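PDB 4FGM: aminopeptidase N family protein from Idiomarina loihiensis L2TR, which probably acts as a zinc-dependent aminopeptidase of the M61 family, removing residues from the N-terminal end of peptides. Local coordinates for residues M260-L268 and I323-L332. Numbering follows the deposited sequence.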
loop_
_atom_site.group_PDB
_atom_site.type_symbol
_atom_site.label_atom_id
_atom_site.label_comp_id
_atom_site.label_asym_id
_atom_site.label_seq_id
_atom_site.Cartn_x
_atom_site.Cartn_y
_atom_site.Cartn_z
HETATM N N MSE A 260 2.846 16.449 -17.263
HETATM C CA MSE A 260 2.741 15.619 -16.078
HETATM C C MSE A 260 2.024 16.448 -15.013
HETATM O O MSE A 260 2.172 17.669 -14.978
HETATM C CB MSE A 260 4.150 15.278 -15.587
HETATM C CG MSE A 260 4.224 14.666 -14.196
HETATM SE SE MSE A 260 3.534 12.863 -14.134
HETATM C CE MSE A 260 4.450 12.175 -15.700
ATOM N N ASN A 261 1.242 15.790 -14.159
ATOM C CA ASN A 261 0.554 16.475 -13.070
ATOM C C ASN A 261 0.682 15.610 -11.817
ATOM O O ASN A 261 1.075 14.449 -11.901
ATOM C CB ASN A 261 -0.918 16.751 -13.422
ATOM C CG ASN A 261 -1.706 15.488 -13.713
ATOM O OD1 ASN A 261 -1.901 14.644 -12.836
ATOM N ND2 ASN A 261 -2.174 15.359 -14.949
ATOM N N ASP A 262 0.365 16.172 -10.658
ATOM C CA ASP A 262 0.488 15.447 -9.399
ATOM C C ASP A 262 -0.339 14.168 -9.306
ATOM O O ASP A 262 0.105 13.179 -8.719
ATOM C CB ASP A 262 0.137 16.376 -8.233
ATOM C CG ASP A 262 1.120 17.523 -8.092
ATOM O OD1 ASP A 262 1.694 17.941 -9.121
ATOM O OD2 ASP A 262 1.311 18.017 -6.958
ATOM N N ASN A 263 -1.537 14.182 -9.881
ATOM C CA ASN A 263 -2.400 13.010 -9.818
ATOM C C ASN A 263 -1.870 11.839 -10.629
ATOM O O ASN A 263 -1.817 10.715 -10.126
ATOM C CB ASN A 263 -3.813 13.368 -10.271
ATOM C CG ASN A 263 -4.434 14.427 -9.401
ATOM O OD1 ASN A 263 -4.363 14.356 -8.173
ATOM N ND2 ASN A 263 -5.048 15.417 -10.025
ATOM N N TYR A 264 -1.473 12.096 -11.874
ATOM C CA TYR A 264 -0.943 11.039 -12.717
ATOM C C TYR A 264 0.348 10.517 -12.093
ATOM O O TYR A 264 0.632 9.319 -12.140
ATOM C CB TYR A 264 -0.692 11.561 -14.130
ATOM C CG TYR A 264 -0.068 10.551 -15.072
ATOM C CD1 TYR A 264 -0.475 9.215 -15.064
ATOM C CD2 TYR A 264 0.911 10.937 -15.994
ATOM C CE1 TYR A 264 0.078 8.288 -15.951
ATOM C CE2 TYR A 264 1.469 10.025 -16.884
ATOM C CZ TYR A 264 1.050 8.700 -16.859
ATOM O OH TYR A 264 1.592 7.783 -17.730
ATOM N N GLN A 265 1.115 11.421 -11.492
ATOM C CA GLN A 265 2.368 11.057 -10.832
ATOM C C GLN A 265 2.100 10.077 -9.684
ATOM O O GLN A 265 2.854 9.129 -9.472
ATOM C CB GLN A 265 3.066 12.322 -10.313
ATOM C CG GLN A 265 4.169 12.089 -9.291
ATOM C CD GLN A 265 3.764 12.541 -7.899
ATOM O OE1 GLN A 265 3.369 11.732 -7.054
ATOM N NE2 GLN A 265 3.847 13.846 -7.658
ATOM N N THR A 266 1.022 10.314 -8.946
ATOM C CA THR A 266 0.656 9.443 -7.838
ATOM C C THR A 266 0.372 8.031 -8.360
ATOM O O THR A 266 0.740 7.042 -7.727
ATOM C CB THR A 266 -0.581 9.985 -7.104
ATOM O OG1 THR A 266 -0.228 11.193 -6.425
ATOM C CG2 THR A 266 -1.081 8.987 -6.078
ATOM N N PHE A 267 -0.267 7.943 -9.523
ATOM C CA PHE A 267 -0.577 6.651 -10.122
ATOM C C PHE A 267 0.701 5.936 -10.548
ATOM O O PHE A 267 0.883 4.747 -10.266
ATOM C CB PHE A 267 -1.492 6.819 -11.338
ATOM C CG PHE A 267 -1.785 5.529 -12.051
ATOM C CD1 PHE A 267 -2.580 4.556 -11.458
ATOM C CD2 PHE A 267 -1.239 5.277 -13.307
ATOM C CE1 PHE A 267 -2.828 3.336 -12.110
ATOM C CE2 PHE A 267 -1.477 4.071 -13.963
ATOM C CZ PHE A 267 -2.274 3.098 -13.365
ATOM N N LEU A 268 1.584 6.658 -11.235
ATOM C CA LEU A 268 2.837 6.062 -11.681
ATOM C C LEU A 268 3.661 5.617 -10.486
ATOM O O LEU A 268 4.341 4.589 -10.529
ATOM C CB LEU A 268 3.633 7.053 -12.525
ATOM C CG LEU A 268 3.000 7.358 -13.884
ATOM C CD1 LEU A 268 3.893 8.289 -14.677
ATOM C CD2 LEU A 268 2.774 6.069 -14.637
ATOM N N ILE A 323 10.816 10.120 -15.766
ATOM C CA ILE A 323 9.395 10.450 -15.848
ATOM C C ILE A 323 9.173 11.821 -15.202
ATOM O O ILE A 323 8.435 12.654 -15.730
ATOM C CB ILE A 323 8.519 9.393 -15.122
ATOM C CG1 ILE A 323 8.774 8.001 -15.711
ATOM C CG2 ILE A 323 7.047 9.750 -15.258
ATOM C CD1 ILE A 323 8.456 7.882 -17.177
ATOM N N ILE A 324 9.822 12.046 -14.061
ATOM C CA ILE A 324 9.713 13.318 -13.346
ATOM C C ILE A 324 11.097 13.932 -13.116
ATOM O O ILE A 324 12.080 13.210 -12.933
ATOM C CB ILE A 324 9.032 13.140 -11.973
ATOM C CG1 ILE A 324 9.883 12.228 -11.089
ATOM C CG2 ILE A 324 7.616 12.582 -12.162
ATOM C CD1 ILE A 324 9.414 12.142 -9.662
ATOM N N ASP A 325 11.175 15.261 -13.126
ATOM C CA ASP A 325 12.450 15.939 -12.915
ATOM C C ASP A 325 12.811 15.972 -11.433
ATOM O O ASP A 325 12.060 15.476 -10.594
ATOM C CB ASP A 325 12.405 17.367 -13.467
ATOM C CG ASP A 325 11.353 18.225 -12.796
ATOM O OD1 ASP A 325 11.210 18.151 -11.555
ATOM O OD2 ASP A 325 10.676 18.993 -13.513
ATOM N N GLU A 326 13.955 16.564 -11.109
ATOM C CA GLU A 326 14.398 16.626 -9.723
ATOM C C GLU A 326 13.551 17.553 -8.852
ATOM O O GLU A 326 13.533 17.409 -7.631
ATOM C CB GLU A 326 15.880 17.036 -9.650
ATOM C CG GLU A 326 16.151 18.485 -9.244
ATOM C CD GLU A 326 15.881 19.475 -10.353
ATOM O OE1 GLU A 326 15.491 19.045 -11.460
ATOM O OE2 GLU A 326 16.063 20.686 -10.117
ATOM N N LYS A 327 12.857 18.505 -9.471
ATOM C CA LYS A 327 12.017 19.426 -8.713
ATOM C C LYS A 327 10.830 18.650 -8.139
ATOM O O LYS A 327 10.544 18.723 -6.942
ATOM C CB LYS A 327 11.527 20.568 -9.610
ATOM C CG LYS A 327 12.618 21.544 -10.068
ATOM C CD LYS A 327 13.128 22.413 -8.920
ATOM C CE LYS A 327 14.180 23.424 -9.389
ATOM N NZ LYS A 327 15.573 23.077 -8.959
ATOM N N ARG A 328 10.144 17.899 -8.996
ATOM C CA ARG A 328 9.009 17.093 -8.562
ATOM C C ARG A 328 9.456 16.066 -7.540
ATOM O O ARG A 328 8.790 15.852 -6.520
ATOM C CB ARG A 328 8.376 16.366 -9.749
ATOM C CG ARG A 328 7.406 17.218 -10.523
ATOM C CD ARG A 328 6.753 16.448 -11.646
ATOM N NE ARG A 328 5.556 17.140 -12.104
ATOM C CZ ARG A 328 4.453 17.285 -11.376
ATOM N NH1 ARG A 328 4.392 16.782 -10.152
ATOM N NH2 ARG A 328 3.413 17.944 -11.868
ATOM N N TYR A 329 10.588 15.426 -7.813
ATOM C CA TYR A 329 11.089 14.416 -6.900
ATOM C C TYR A 329 11.376 14.970 -5.507
ATOM O O TYR A 329 10.966 14.379 -4.500
ATOM C CB TYR A 329 12.359 13.752 -7.440
ATOM C CG TYR A 329 12.932 12.806 -6.417
ATOM C CD1 TYR A 329 12.256 11.632 -6.078
ATOM C CD2 TYR A 329 14.059 13.154 -5.676
ATOM C CE1 TYR A 329 12.673 10.841 -5.023
ATOM C CE2 TYR A 329 14.486 12.371 -4.615
ATOM C CZ TYR A 329 13.784 11.218 -4.288
ATOM O OH TYR A 329 14.161 10.474 -3.192
ATOM N N LEU A 330 12.080 16.099 -5.449
ATOM C CA LEU A 330 12.430 16.696 -4.159
ATOM C C LEU A 330 11.218 17.192 -3.381
ATOM O O LEU A 330 11.264 17.280 -2.154
ATOM C CB LEU A 330 13.452 17.830 -4.339
ATOM C CG LEU A 330 14.901 17.386 -4.601
ATOM C CD1 LEU A 330 15.786 18.613 -4.754
ATOM C CD2 LEU A 330 15.407 16.518 -3.449
ATOM N N LYS A 331 10.141 17.520 -4.085
ATOM C CA LYS A 331 8.934 17.956 -3.405
ATOM C C LYS A 331 8.394 16.717 -2.691
ATOM O O LYS A 331 8.004 16.777 -1.524
ATOM C CB LYS A 331 7.891 18.477 -4.394
ATOM C CG LYS A 331 6.553 18.793 -3.730
ATOM C CD LYS A 331 5.451 19.002 -4.756
ATOM C CE LYS A 331 4.081 19.029 -4.091
ATOM N NZ LYS A 331 2.975 19.164 -5.087
ATOM N N LEU A 332 8.396 15.591 -3.399
ATOM C CA LEU A 332 7.925 14.334 -2.831
ATOM C C LEU A 332 8.789 13.938 -1.637
ATOM O O LEU A 332 8.286 13.398 -0.648
ATOM C CB LEU A 332 7.963 13.220 -3.887
ATOM C CG LEU A 332 6.942 13.306 -5.030
ATOM C CD1 LEU A 332 7.256 12.257 -6.095
ATOM C CD2 LEU A 332 5.533 13.118 -4.476
HETATM O O HOH W 1 5.653 14.700 -9.230
#
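The carboxylate of D262 holds two basic side chains of 323-332, R328 on OD1 and K331 on OD2. R328 grips D262 OD1 end-on with both terminal nitrogens, NH1 at 3.1 Å and NH2 at 3.2 Å. D262 OD1 lies close to the guanidinium plane, but the two flat groups are turned 77° apart. NH2 comes nearly along the C-O axis of D262 OD1, NH1 from above the carboxylate plane. K331, extended beyond CG, brings NZ to 2.8 Å from D262 OD2, nearly in line with its C-O bond. With an alanine here, R328 and K331 would probably lose their shared counter-charge, and the guanidinium would be freer to turn. A weak bond from R328 NH2 to M260 O adds a further hold. Selenomethionine M260 lays its CG over one guanidinium face, 3.5 Å from R328 NE. Its chain then bends at chi2 and chi3, and CE meets I323 CG2. I323 CG2 also touches L268 CD1, at 3.5 Å. The Q265 amide packs on the L332 methyls. N261 and D325 cap the two helices. The axes of helix segments 262-268 and 326-332 come no closer than 12.6 Å, crossing at -73°, so long side chains span the gap. The contact joins the start of helix 262-277, which further along carries the zinc-binding HExxH motif, to helix 326-342 in the helical catalytic domain typical of M61 peptidases.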